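Local atomic coordinates of LacI family sugar-binding transcriptional regulator (Enterococcus faecalis V583, PDB entry 4RK0), a protein that probably binds DNA to regulate transcription as a LacI-family repressor, and holds ribose in a sugar-binding domain of periplasmic-binding-protein type. Residues Ile41-Asp46 with His53-Glu58; Glu81-Arg84 with Pro89-Val92; Lys8-Ile13 with Thr242-Arg247; Asp103-Asp108 with Gly237-Thr242. One frame throughout, in Å; residues are numbered along the deposited sequence.

Contact 1. Residues Ile41-Asp46 with His53-Glu58. Unlike the reference sequence in segment 41-46: I41 (reference Met).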
loop_
_atom_site.group_PDB
_atom_site.type_symbol
_atom_site.label_atom_id
_atom_site.label_comp_id
_atom_site.label_asym_id
_atom_site.label_seq_id
_atom_site.Cartn_x
_atom_site.Cartn_y
_atom_site.Cartn_z
ATOM N N ILE A 41 -7.141 -15.016 5.302
ATOM C CA ILE A 41 -7.846 -14.243 6.332
ATOM C C ILE A 41 -6.919 -13.112 6.749
ATOM O O ILE A 41 -5.837 -13.360 7.235
ATOM C CB ILE A 41 -8.140 -15.122 7.576
ATOM C CG1 ILE A 41 -8.986 -16.340 7.205
ATOM C CG2 ILE A 41 -8.790 -14.296 8.683
ATOM C CD1 ILE A 41 -10.249 -16.040 6.439
ATOM N N LEU A 42 -7.345 -11.870 6.550
ATOM C CA LEU A 42 -6.436 -10.766 6.758
ATOM C C LEU A 42 -6.676 -10.117 8.103
ATOM O O LEU A 42 -7.787 -9.689 8.406
ATOM C CB LEU A 42 -6.599 -9.723 5.662
ATOM C CG LEU A 42 -5.660 -8.531 5.843
ATOM C CD1 LEU A 42 -4.223 -8.897 5.566
ATOM C CD2 LEU A 42 -6.135 -7.412 4.940
ATOM N N CYS A 43 -5.598 -9.978 8.852
ATOM C CA CYS A 43 -5.634 -9.306 10.131
ATOM C C CYS A 43 -4.450 -8.347 10.242
ATOM O O CYS A 43 -3.342 -8.731 10.576
ATOM C CB CYS A 43 -5.549 -10.327 11.244
ATOM S SG CYS A 43 -5.556 -9.609 12.936
ATOM N N ASN A 44 -4.694 -7.076 9.981
ATOM C CA ASN A 44 -3.644 -6.107 10.215
ATOM C C ASN A 44 -3.880 -5.467 11.562
ATOM O O ASN A 44 -4.975 -4.969 11.870
ATOM C CB ASN A 44 -3.524 -5.066 9.095
ATOM C CG ASN A 44 -4.852 -4.578 8.617
ATOM O OD1 ASN A 44 -5.632 -5.353 8.057
ATOM N ND2 ASN A 44 -5.126 -3.290 8.818
ATOM N N ALA A 45 -2.830 -5.492 12.365
ATOM C CA ALA A 45 -2.951 -5.182 13.774
ATOM C C ALA A 45 -3.309 -3.718 14.037
ATOM O O ALA A 45 -3.980 -3.413 15.026
ATOM C CB ALA A 45 -1.664 -5.552 14.476
ATOM N N ASP A 46 -2.894 -2.819 13.142
ATOM C CA ASP A 46 -3.130 -1.375 13.324
ATOM C C ASP A 46 -4.618 -1.024 13.398
ATOM O O ASP A 46 -4.990 -0.036 14.045
ATOM C CB ASP A 46 -2.455 -0.551 12.211
ATOM C CG ASP A 46 -3.136 -0.726 10.867
ATOM O OD1 ASP A 46 -3.224 -1.868 10.392
ATOM O OD2 ASP A 46 -3.600 0.266 10.282
ATOM N N HIS A 53 -5.730 -5.638 22.237
ATOM C CA HIS A 53 -5.754 -6.392 21.002
ATOM C C HIS A 53 -6.767 -7.511 21.064
ATOM O O HIS A 53 -6.445 -8.656 20.787
ATOM C CB HIS A 53 -4.345 -6.914 20.662
ATOM C CG HIS A 53 -3.270 -5.885 20.797
ATOM N ND1 HIS A 53 -3.282 -4.701 20.085
ATOM C CD2 HIS A 53 -2.157 -5.853 21.569
ATOM C CE1 HIS A 53 -2.219 -3.988 20.413
ATOM N NE2 HIS A 53 -1.521 -4.662 21.313
ATOM N N GLU A 54 -8.004 -7.152 21.401
ATOM C CA GLU A 54 -9.091 -8.098 21.590
ATOM C C GLU A 54 -9.392 -8.865 20.308
ATOM O O GLU A 54 -9.741 -10.049 20.319
ATOM C CB GLU A 54 -10.370 -7.372 22.046
ATOM C CG GLU A 54 -10.265 -6.676 23.391
ATOM C CD GLU A 54 -11.499 -5.865 23.706
ATOM O OE1 GLU A 54 -12.605 -6.230 23.244
ATOM O OE2 GLU A 54 -11.356 -4.852 24.410
ATOM N N TYR A 55 -9.281 -8.181 19.185
ATOM C CA TYR A 55 -9.577 -8.825 17.923
ATOM C C TYR A 55 -8.510 -9.840 17.562
ATOM O O TYR A 55 -8.831 -10.944 17.069
ATOM C CB TYR A 55 -9.678 -7.805 16.803
ATOM C CG TYR A 55 -10.048 -8.447 15.506
ATOM C CD1 TYR A 55 -11.373 -8.825 15.265
ATOM C CD2 TYR A 55 -9.093 -8.704 14.523
ATOM C CE1 TYR A 55 -11.738 -9.407 14.067
ATOM C CE2 TYR A 55 -9.450 -9.305 13.324
ATOM C CZ TYR A 55 -10.776 -9.654 13.103
ATOM O OH TYR A 55 -11.192 -10.238 11.924
ATOM N N LEU A 56 -7.252 -9.475 17.789
ATOM C CA LEU A 56 -6.145 -10.387 17.576
ATOM C C LEU A 56 -6.279 -11.627 18.433
ATOM O O LEU A 56 -6.163 -12.724 17.921
ATOM C CB LEU A 56 -4.785 -9.736 17.867
ATOM C CG LEU A 56 -4.005 -9.111 16.704
ATOM C CD1 LEU A 56 -4.844 -8.130 15.909
ATOM C CD2 LEU A 56 -2.750 -8.433 17.225
ATOM N N THR A 57 -6.513 -11.456 19.736
ATOM C CA THR A 57 -6.642 -12.614 20.635
ATOM C C THR A 57 -7.809 -13.512 20.239
ATOM O O THR A 57 -7.727 -14.731 20.371
ATOM C CB THR A 57 -6.746 -12.173 22.131
ATOM O OG1 THR A 57 -7.774 -11.186 22.287
ATOM C CG2 THR A 57 -5.441 -11.600 22.594
ATOM N N GLU A 58 -8.885 -12.941 19.719
ATOM C CA GLU A 58 -10.010 -13.748 19.267
ATOM C C GLU A 58 -9.735 -14.400 17.910
ATOM O O GLU A 58 -10.199 -15.504 17.625
ATOM C CB GLU A 58 -11.268 -12.893 19.186
ATOM C CG GLU A 58 -12.551 -13.623 19.537
ATOM C CD GLU A 58 -13.536 -12.725 20.261
ATOM O OE1 GLU A 58 -13.657 -11.541 19.878
ATOM O OE2 GLU A 58 -14.185 -13.202 21.214
HETATM O O HOH W 1 -10.029 -11.013 9.505
#
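A sulfur-aromatic contact of C43 with Y55 marks this meeting of strand 39-44 with the first turn of helix 54-59, at the dimer-facing side of one lobe of the sugar-binding domain. SG of C43 lies beside the Y55 ring rather than over it: it is 5.1 Å from the ring centroid and 81° off the ring normal, with CE2 the closest ring atom at 3.9 Å. The torsion of C43 puts it there, since SG stands opposite the backbone N (chi1 179°) and projects from the strand into the angle between Y55 and L56. The same sulfur meets L56 more closely, SG to CD1 being 3.4 Å. The other methyl of L56, CD2, lies 4.1 Å from CB of A45, so the isobutyl fork spans the point where the strand gives way to a 3-10 turn.

Beyond the ring, one water joins the elements by donating to both L42 O and Y55 OH, 2.8 Å from the hydroxyl oxygen. At the strand's end, N44 ND2 donates to D46 OD1 (2.8 Å) on the syn side of the carboxylate, at a nearly straight N-H...O angle of 169°.

Y55 is also a dimer residue: its ring stacks with Y34 of the second subunit, and its hydroxyl bonds to F38 O of that chain. D46 forms a salt bridge to R27 of that subunit, and I41 pairs with a strand of it in an antiparallel ladder, so the sheet continues across the interface. Within the chain strand 9-14 is the neighbour, while D48 and T50 bind backbone nitrogens opening helix 54-59.

Contact 2. Residues Glu81-Arg84 with Pro89-Val92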
loop_
_atom_site.group_PDB
_atom_site.type_symbol
_atom_site.label_atom_id
_atom_site.label_comp_id
_atom_site.label_asym_id
_atom_site.label_seq_id
_atom_site.Cartn_x
_atom_site.Cartn_y
_atom_site.Cartn_z
ATOM N N GLU A 81 -0.569 -21.659 24.107
ATOM C CA GLU A 81 -1.881 -22.037 24.615
ATOM C C GLU A 81 -2.979 -22.205 23.555
ATOM O O GLU A 81 -4.006 -22.827 23.826
ATOM C CB GLU A 81 -2.324 -21.063 25.721
ATOM C CG GLU A 81 -2.828 -19.709 25.247
ATOM C CD GLU A 81 -2.976 -18.695 26.375
ATOM O OE1 GLU A 81 -2.432 -18.923 27.482
ATOM O OE2 GLU A 81 -3.637 -17.656 26.151
ATOM N N THR A 82 -2.776 -21.665 22.352
ATOM C CA THR A 82 -3.782 -21.755 21.309
ATOM C C THR A 82 -3.332 -22.695 20.195
ATOM O O THR A 82 -3.939 -23.741 19.973
ATOM C CB THR A 82 -4.084 -20.363 20.718
ATOM O OG1 THR A 82 -2.860 -19.764 20.274
ATOM C CG2 THR A 82 -4.725 -19.454 21.764
ATOM N N LEU A 83 -2.262 -22.323 19.501
ATOM C CA LEU A 83 -1.876 -23.024 18.292
ATOM C C LEU A 83 -1.064 -24.300 18.572
ATOM O O LEU A 83 -1.313 -25.318 17.942
ATOM C CB LEU A 83 -1.073 -22.096 17.369
ATOM C CG LEU A 83 -1.673 -20.732 17.005
ATOM C CD1 LEU A 83 -0.766 -20.080 15.967
ATOM C CD2 LEU A 83 -3.091 -20.846 16.456
ATOM N N ARG A 84 -0.054 -24.248 19.437
ATOM C CA ARG A 84 0.703 -25.478 19.732
ATOM C C ARG A 84 -0.186 -26.477 20.462
ATOM O O ARG A 84 -0.103 -27.670 20.204
ATOM C CB ARG A 84 1.965 -25.227 20.555
ATOM C CG ARG A 84 3.199 -24.896 19.736
ATOM C CD ARG A 84 4.268 -24.279 20.624
ATOM N NE ARG A 84 5.518 -24.013 19.915
ATOM C CZ ARG A 84 6.149 -22.839 19.882
ATOM N NH1 ARG A 84 5.679 -21.778 20.546
ATOM N NH2 ARG A 84 7.280 -22.731 19.194
ATOM N N PRO A 89 -0.674 -25.366 12.699
ATOM C CA PRO A 89 0.643 -24.958 12.257
ATOM C C PRO A 89 0.704 -23.441 12.003
ATOM O O PRO A 89 -0.315 -22.822 11.693
ATOM C CB PRO A 89 0.820 -25.737 10.955
ATOM C CG PRO A 89 -0.561 -25.905 10.441
ATOM C CD PRO A 89 -1.412 -26.089 11.654
ATOM N N PHE A 90 1.877 -22.895 12.215
ATOM C CA PHE A 90 2.148 -21.485 11.978
ATOM C C PHE A 90 3.602 -21.227 11.589
ATOM O O PHE A 90 4.466 -22.092 11.662
ATOM C CB PHE A 90 1.799 -20.677 13.229
ATOM C CG PHE A 90 2.729 -20.930 14.396
ATOM C CD1 PHE A 90 2.498 -21.966 15.281
ATOM C CD2 PHE A 90 3.843 -20.151 14.581
ATOM C CE1 PHE A 90 3.375 -22.205 16.334
ATOM C CE2 PHE A 90 4.715 -20.375 15.625
ATOM C CZ PHE A 90 4.486 -21.416 16.512
ATOM N N ILE A 91 3.860 -19.999 11.148
ATOM C CA ILE A 91 5.174 -19.581 10.751
ATOM C C ILE A 91 5.296 -18.087 11.108
ATOM O O ILE A 91 4.315 -17.373 11.045
ATOM C CB ILE A 91 5.414 -19.846 9.236
ATOM C CG1 ILE A 91 6.851 -19.525 8.842
ATOM C CG2 ILE A 91 4.394 -19.107 8.370
ATOM C CD1 ILE A 91 7.266 -20.266 7.573
ATOM N N VAL A 92 6.475 -17.707 11.565
ATOM C CA VAL A 92 6.774 -16.341 12.000
ATOM C C VAL A 92 7.829 -15.674 11.102
ATOM O O VAL A 92 8.654 -16.310 10.445
ATOM C CB VAL A 92 7.229 -16.262 13.487
ATOM C CG1 VAL A 92 6.262 -17.011 14.394
ATOM C CG2 VAL A 92 8.670 -16.707 13.701
#
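The guanidinium of R84 and the ring of F90 stand almost perpendicular, their planes 88° apart. The ring presents its edge: CZ of F90 sits over the centre of one guanidinium face, 4.0 Å from CZ of R84. V92, two residues along the strand, places CG1 at the F90 ring edge, in the plane. L83 comes in obliquely, its CD1 3.8 Å from CB of F90 and equally near CD1 of the ring.

F90 is turned so that CG lies between its backbone N and carbonyl carbon (chi1 69°), which swings the ring from the strand toward helix 76-86. R84 reaches it by a chain extended from CG to NE. These residues bind the helix to the second strand of the beta-alpha-beta unit formed by 66-69, 76-86 and 90-93, and F67 of the first strand packs on both L83 and F90.

An edge-on ring gives R84 no pi face, so this is van der Waals packing rather than a cation-pi pair. The arginine's charge is answered by other residues: NH1 forms a salt bridge to E99 and a hydrogen bond to N80, and NH2 bonds to F101 O, which should hold the guanidinium flat against the ring edge.

Contact 3. Residues Lys8-Ile13 with Thr242-Arg247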
loop_
_atom_site.group_PDB
_atom_site.type_symbol
_atom_site.label_atom_id
_atom_site.label_comp_id
_atom_site.label_asym_id
_atom_site.label_seq_id
_atom_site.Cartn_x
_atom_site.Cartn_y
_atom_site.Cartn_z
ATOM N N LYS A 8 -9.644 -24.859 4.195
ATOM C CA LYS A 8 -8.487 -24.358 3.428
ATOM C C LYS A 8 -8.285 -22.840 3.625
ATOM O O LYS A 8 -8.201 -22.071 2.677
ATOM C CB LYS A 8 -8.610 -24.734 1.952
ATOM C CG LYS A 8 -8.508 -26.249 1.687
ATOM C CD LYS A 8 -7.878 -26.513 0.326
ATOM C CE LYS A 8 -7.995 -27.969 -0.079
ATOM N NZ LYS A 8 -9.398 -28.343 -0.407
ATOM N N THR A 9 -8.206 -22.438 4.884
ATOM C CA THR A 9 -8.078 -21.039 5.263
ATOM C C THR A 9 -6.721 -20.801 5.917
ATOM O O THR A 9 -6.271 -21.603 6.729
ATOM C CB THR A 9 -9.217 -20.635 6.230
ATOM O OG1 THR A 9 -9.182 -21.466 7.400
ATOM C CG2 THR A 9 -10.573 -20.775 5.561
ATOM N N ILE A 10 -6.050 -19.698 5.560
ATOM C CA ILE A 10 -4.829 -19.281 6.237
ATOM C C ILE A 10 -4.963 -17.878 6.852
ATOM O O ILE A 10 -5.259 -16.926 6.141
ATOM C CB ILE A 10 -3.656 -19.190 5.265
ATOM C CG1 ILE A 10 -3.454 -20.529 4.552
ATOM C CG2 ILE A 10 -2.394 -18.727 5.991
ATOM C CD1 ILE A 10 -2.878 -21.621 5.426
ATOM N N GLY A 11 -4.708 -17.734 8.153
ATOM C CA GLY A 11 -4.755 -16.398 8.795
ATOM C C GLY A 11 -3.435 -15.665 8.693
ATOM O O GLY A 11 -2.412 -16.248 8.934
ATOM N N VAL A 12 -3.455 -14.391 8.285
ATOM C CA VAL A 12 -2.233 -13.645 8.094
ATOM C C VAL A 12 -2.292 -12.395 8.944
ATOM O O VAL A 12 -3.198 -11.595 8.770
ATOM C CB VAL A 12 -2.076 -13.211 6.633
ATOM C CG1 VAL A 12 -0.803 -12.370 6.498
ATOM C CG2 VAL A 12 -2.033 -14.451 5.734
ATOM N N ILE A 13 -1.355 -12.288 9.882
ATOM C CA ILE A 13 -1.321 -11.228 10.857
ATOM C C ILE A 13 -0.111 -10.353 10.574
ATOM O O ILE A 13 1.032 -10.757 10.765
ATOM C CB ILE A 13 -1.170 -11.777 12.309
ATOM C CG1 ILE A 13 -2.107 -12.954 12.579
ATOM C CG2 ILE A 13 -1.320 -10.650 13.316
ATOM C CD1 ILE A 13 -3.569 -12.683 12.396
ATOM N N THR A 242 4.852 -20.977 1.352
ATOM C CA THR A 242 5.218 -22.286 0.803
ATOM C C THR A 242 5.543 -23.180 1.960
ATOM O O THR A 242 5.053 -24.299 2.036
ATOM C CB THR A 242 6.386 -22.188 -0.183
ATOM O OG1 THR A 242 5.959 -21.400 -1.315
ATOM C CG2 THR A 242 6.799 -23.575 -0.703
ATOM N N LEU A 243 6.365 -22.678 2.873
ATOM C CA LEU A 243 6.726 -23.445 4.057
ATOM C C LEU A 243 5.553 -23.762 4.938
ATOM O O LEU A 243 5.494 -24.849 5.503
ATOM C CB LEU A 243 7.810 -22.744 4.843
ATOM C CG LEU A 243 9.207 -22.781 4.242
ATOM C CD1 LEU A 243 10.141 -22.134 5.225
ATOM C CD2 LEU A 243 9.674 -24.196 3.927
ATOM N N LEU A 244 4.573 -22.864 5.028
ATOM C CA LEU A 244 3.413 -23.143 5.867
ATOM C C LEU A 244 2.558 -24.213 5.238
ATOM O O LEU A 244 2.095 -25.113 5.917
ATOM C CB LEU A 244 2.571 -21.885 6.127
ATOM C CG LEU A 244 1.298 -22.053 6.958
ATOM C CD1 LEU A 244 1.607 -22.583 8.357
ATOM C CD2 LEU A 244 0.591 -20.703 7.062
ATOM N N LEU A 245 2.323 -24.115 3.938
ATOM C CA LEU A 245 1.511 -25.143 3.275
ATOM C C LEU A 245 2.174 -26.525 3.330
ATOM O O LEU A 245 1.471 -27.557 3.327
ATOM C CB LEU A 245 1.206 -24.734 1.838
ATOM C CG LEU A 245 0.082 -23.695 1.696
ATOM C CD1 LEU A 245 -0.116 -23.365 0.223
ATOM C CD2 LEU A 245 -1.225 -24.181 2.297
ATOM N N GLU A 246 3.503 -26.544 3.420
ATOM C CA GLU A 246 4.233 -27.795 3.577
ATOM C C GLU A 246 3.949 -28.442 4.914
ATOM O O GLU A 246 3.899 -29.662 4.997
ATOM C CB GLU A 246 5.738 -27.579 3.476
ATOM C CG GLU A 246 6.314 -27.659 2.070
ATOM C CD GLU A 246 7.782 -27.240 2.001
ATOM O OE1 GLU A 246 8.435 -27.073 3.057
ATOM O OE2 GLU A 246 8.287 -27.053 0.879
ATOM N N ARG A 247 3.796 -27.640 5.968
ATOM C CA ARG A 247 3.491 -28.198 7.280
ATOM C C ARG A 247 2.028 -28.645 7.318
ATOM O O ARG A 247 1.688 -29.665 7.892
ATOM C CB ARG A 247 3.848 -27.209 8.393
ATOM C CG ARG A 247 3.592 -27.749 9.789
ATOM C CD ARG A 247 4.265 -26.871 10.858
ATOM N NE ARG A 247 5.720 -26.761 10.663
ATOM C CZ ARG A 247 6.613 -27.702 10.967
ATOM N NH1 ARG A 247 6.219 -28.868 11.474
ATOM N NH2 ARG A 247 7.908 -27.495 10.747
#
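I10 points its CB from strand 9-14 toward L244 of helix 233-249, and both of its branches end near the same leucine methyl. At CB the side chain forks. CG2, opposite the backbone N, goes straight to CD2 of L244 and stops 3.7 Å away. CG1 leaves beside the backbone N (chi1 -56°) and carries CD1 round to the same target, CD1 of I10 lying 3.9 Å from CD2 of L244. That terminal methyl also brushes CD2 of L245, a looser approach at 4.4 Å. I10 and L244 thus meet tip to tip, whereas L245 arrives from one side, its CB pointing to the side and only its end coming nearer.

In the fold, this is a helix packed on one face of a largely parallel sheet, the Rossmann-like layering of a periplasmic-binding-protein lobe. The two elements come from far apart in the sequence: the first strand of the chain and a helix more than two hundred residues later. Helix 20-35 lies alongside, with its L33 touching both I10 and L245. The remaining methyl of L244, CD1, lies on strand 90-93, 3.8 Å from CA of F90, and the leucine also packs against I91.

Contact 4. Residues Asp103-Asp108 with Gly237-Thr242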
loop_
_atom_site.group_PDB
_atom_site.type_symbol
_atom_site.label_atom_id
_atom_site.label_comp_id
_atom_site.label_asym_id
_atom_site.label_seq_id
_atom_site.Cartn_x
_atom_site.Cartn_y
_atom_site.Cartn_z
ATOM N N ASP A 103 8.668 -22.813 12.513
ATOM C CA ASP A 103 9.141 -22.325 11.267
ATOM C C ASP A 103 9.283 -20.804 11.356
ATOM O O ASP A 103 8.552 -20.151 12.105
ATOM C CB ASP A 103 8.128 -22.671 10.159
ATOM C CG ASP A 103 8.087 -24.154 9.855
ATOM O OD1 ASP A 103 9.052 -24.856 10.193
ATOM O OD2 ASP A 103 7.090 -24.608 9.265
ATOM N N ALA A 104 10.212 -20.272 10.576
ATOM C CA ALA A 104 10.441 -18.820 10.454
ATOM C C ALA A 104 11.192 -18.482 9.170
ATOM O O ALA A 104 12.078 -19.216 8.727
ATOM C CB ALA A 104 11.224 -18.292 11.653
ATOM N N VAL A 105 10.857 -17.353 8.568
ATOM C CA VAL A 105 11.656 -16.866 7.431
ATOM C C VAL A 105 12.110 -15.450 7.744
ATOM O O VAL A 105 11.271 -14.575 7.879
ATOM C CB VAL A 105 10.840 -16.837 6.144
ATOM C CG1 VAL A 105 11.788 -16.593 4.968
ATOM C CG2 VAL A 105 10.083 -18.148 5.977
ATOM N N LEU A 106 13.417 -15.251 7.883
ATOM C CA LEU A 106 13.984 -13.959 8.194
ATOM C C LEU A 106 14.591 -13.350 6.942
ATOM O O LEU A 106 14.780 -14.035 5.930
ATOM C CB LEU A 106 15.070 -14.118 9.248
ATOM C CG LEU A 106 14.533 -14.472 10.657
ATOM C CD1 LEU A 106 14.118 -15.931 10.754
ATOM C CD2 LEU A 106 15.558 -14.105 11.716
ATOM N N THR A 107 14.885 -12.055 6.989
ATOM C CA THR A 107 15.792 -11.493 6.041
ATOM C C THR A 107 16.972 -10.983 6.839
ATOM O O THR A 107 16.900 -10.846 8.078
ATOM C CB THR A 107 15.161 -10.389 5.179
ATOM O OG1 THR A 107 14.896 -9.253 5.999
ATOM C CG2 THR A 107 13.884 -10.862 4.550
ATOM N N ASP A 108 18.066 -10.704 6.149
ATOM C CA ASP A 108 19.303 -10.471 6.843
ATOM C C ASP A 108 19.487 -9.025 7.313
ATOM O O ASP A 108 20.284 -8.292 6.764
ATOM C CB ASP A 108 20.481 -10.903 5.979
ATOM C CG ASP A 108 21.753 -11.119 6.801
ATOM O OD1 ASP A 108 21.888 -10.592 7.949
ATOM O OD2 ASP A 108 22.630 -11.823 6.279
ATOM N N GLY A 237 7.254 -13.410 1.044
ATOM C CA GLY A 237 5.872 -13.825 1.144
ATOM C C GLY A 237 5.645 -15.184 0.475
ATOM O O GLY A 237 4.939 -16.031 1.004
ATOM N N GLN A 238 6.245 -15.398 -0.687
ATOM C CA GLN A 238 6.127 -16.704 -1.337
ATOM C C GLN A 238 6.726 -17.838 -0.483
ATOM O O GLN A 238 6.112 -18.912 -0.320
ATOM C CB GLN A 238 6.789 -16.677 -2.711
ATOM C CG GLN A 238 6.013 -15.840 -3.724
ATOM C CD GLN A 238 6.463 -16.166 -5.136
ATOM O OE1 GLN A 238 7.658 -16.265 -5.400
ATOM N NE2 GLN A 238 5.516 -16.376 -6.030
ATOM N N THR A 239 7.922 -17.621 0.020
ATOM C CA THR A 239 8.625 -18.628 0.783
ATOM C C THR A 239 7.893 -18.951 2.095
ATOM O O THR A 239 7.781 -20.112 2.507
ATOM C CB THR A 239 10.044 -18.171 1.129
ATOM O OG1 THR A 239 10.764 -17.768 -0.046
ATOM C CG2 THR A 239 10.817 -19.304 1.804
ATOM N N THR A 240 7.396 -17.908 2.747
ATOM C CA THR A 240 6.615 -18.060 3.973
ATOM C C THR A 240 5.362 -18.914 3.787
ATOM O O THR A 240 5.107 -19.820 4.572
ATOM C CB THR A 240 6.286 -16.636 4.542
ATOM O OG1 THR A 240 7.518 -15.979 4.907
ATOM C CG2 THR A 240 5.414 -16.722 5.735
ATOM N N ALA A 241 4.588 -18.641 2.738
ATOM C CA ALA A 241 3.377 -19.415 2.444
ATOM C C ALA A 241 3.752 -20.838 2.071
ATOM O O ALA A 241 3.052 -21.788 2.427
ATOM C CB ALA A 241 2.589 -18.779 1.309
ATOM N N THR A 242 4.852 -20.977 1.352
ATOM C CA THR A 242 5.218 -22.286 0.803
ATOM C C THR A 242 5.543 -23.180 1.960
ATOM O O THR A 242 5.053 -24.299 2.036
ATOM C CB THR A 242 6.386 -22.188 -0.183
ATOM O OG1 THR A 242 5.959 -21.400 -1.315
ATOM C CG2 THR A 242 6.799 -23.575 -0.703
#
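V105 on strand 103-107 and T240 on helix 233-249 bring their CA atoms to within 6.2 Å, with CB of V105 pointing at the helix and CB of T240 pointing to the side. The valine straddles two threonines. CG2 rests on T240, 3.5 Å from its OG1 and 4.0 Å from its CA, while CB of V105 is 3.6 Å from that same oxygen. The other branch, CG1, runs opposite the backbone N (chi1 -169°) and ends 4.3 Å from CG2 of T239.

The valine therefore packs against a hydroxyl oxygen, which is polar but provided for: T240 OG1 is hydrogen-bonded to L236 O, one helical turn back. T239 does likewise with Q235 O. T242 repeats the pattern, its OG1 donating to Q238 O over 2.7 Å from above the carbonyl plane, 39° out of it. The backbone N of T242 binds Q238 O from the opposite face at 2.9 Å, so two donors grip that one carbonyl. For T240, whose hydroxyl is buried, the bond to L236 O is what allows it to sit against V105.

Strand 103-107 runs between 90-93 and 257-265 in the sheet. T240 also touches I91 and L93 of the first, T239 reaches Q258 of the other, and L236 and L243 of the helix add to the cover over V105. Toward the ribose pocket, T107 OG1 bonds to Q231, a residue lining that pocket, and D108 caps helix 109-122.

From the N terminus, the strand of contact 3 comes first, but its helix arrives only at 242-247, so this contact closes a loop that encloses the other three. Within it, contact 1 closes a short turn after the second strand, and contact 2 follows in series, closing the connection from helix 76-86 to strand 90-93. Contact 4 opens at 103-108 and closes at 237-242, just before contact 3, with which it shares T242 and helix 233-249. None cross. All four reach one sheet: strands 39-44 and 9-14 are neighbours in it, as are 90-93 and 103-107. The salt bridge from R247 to D103 ties contacts 3 and 4 directly.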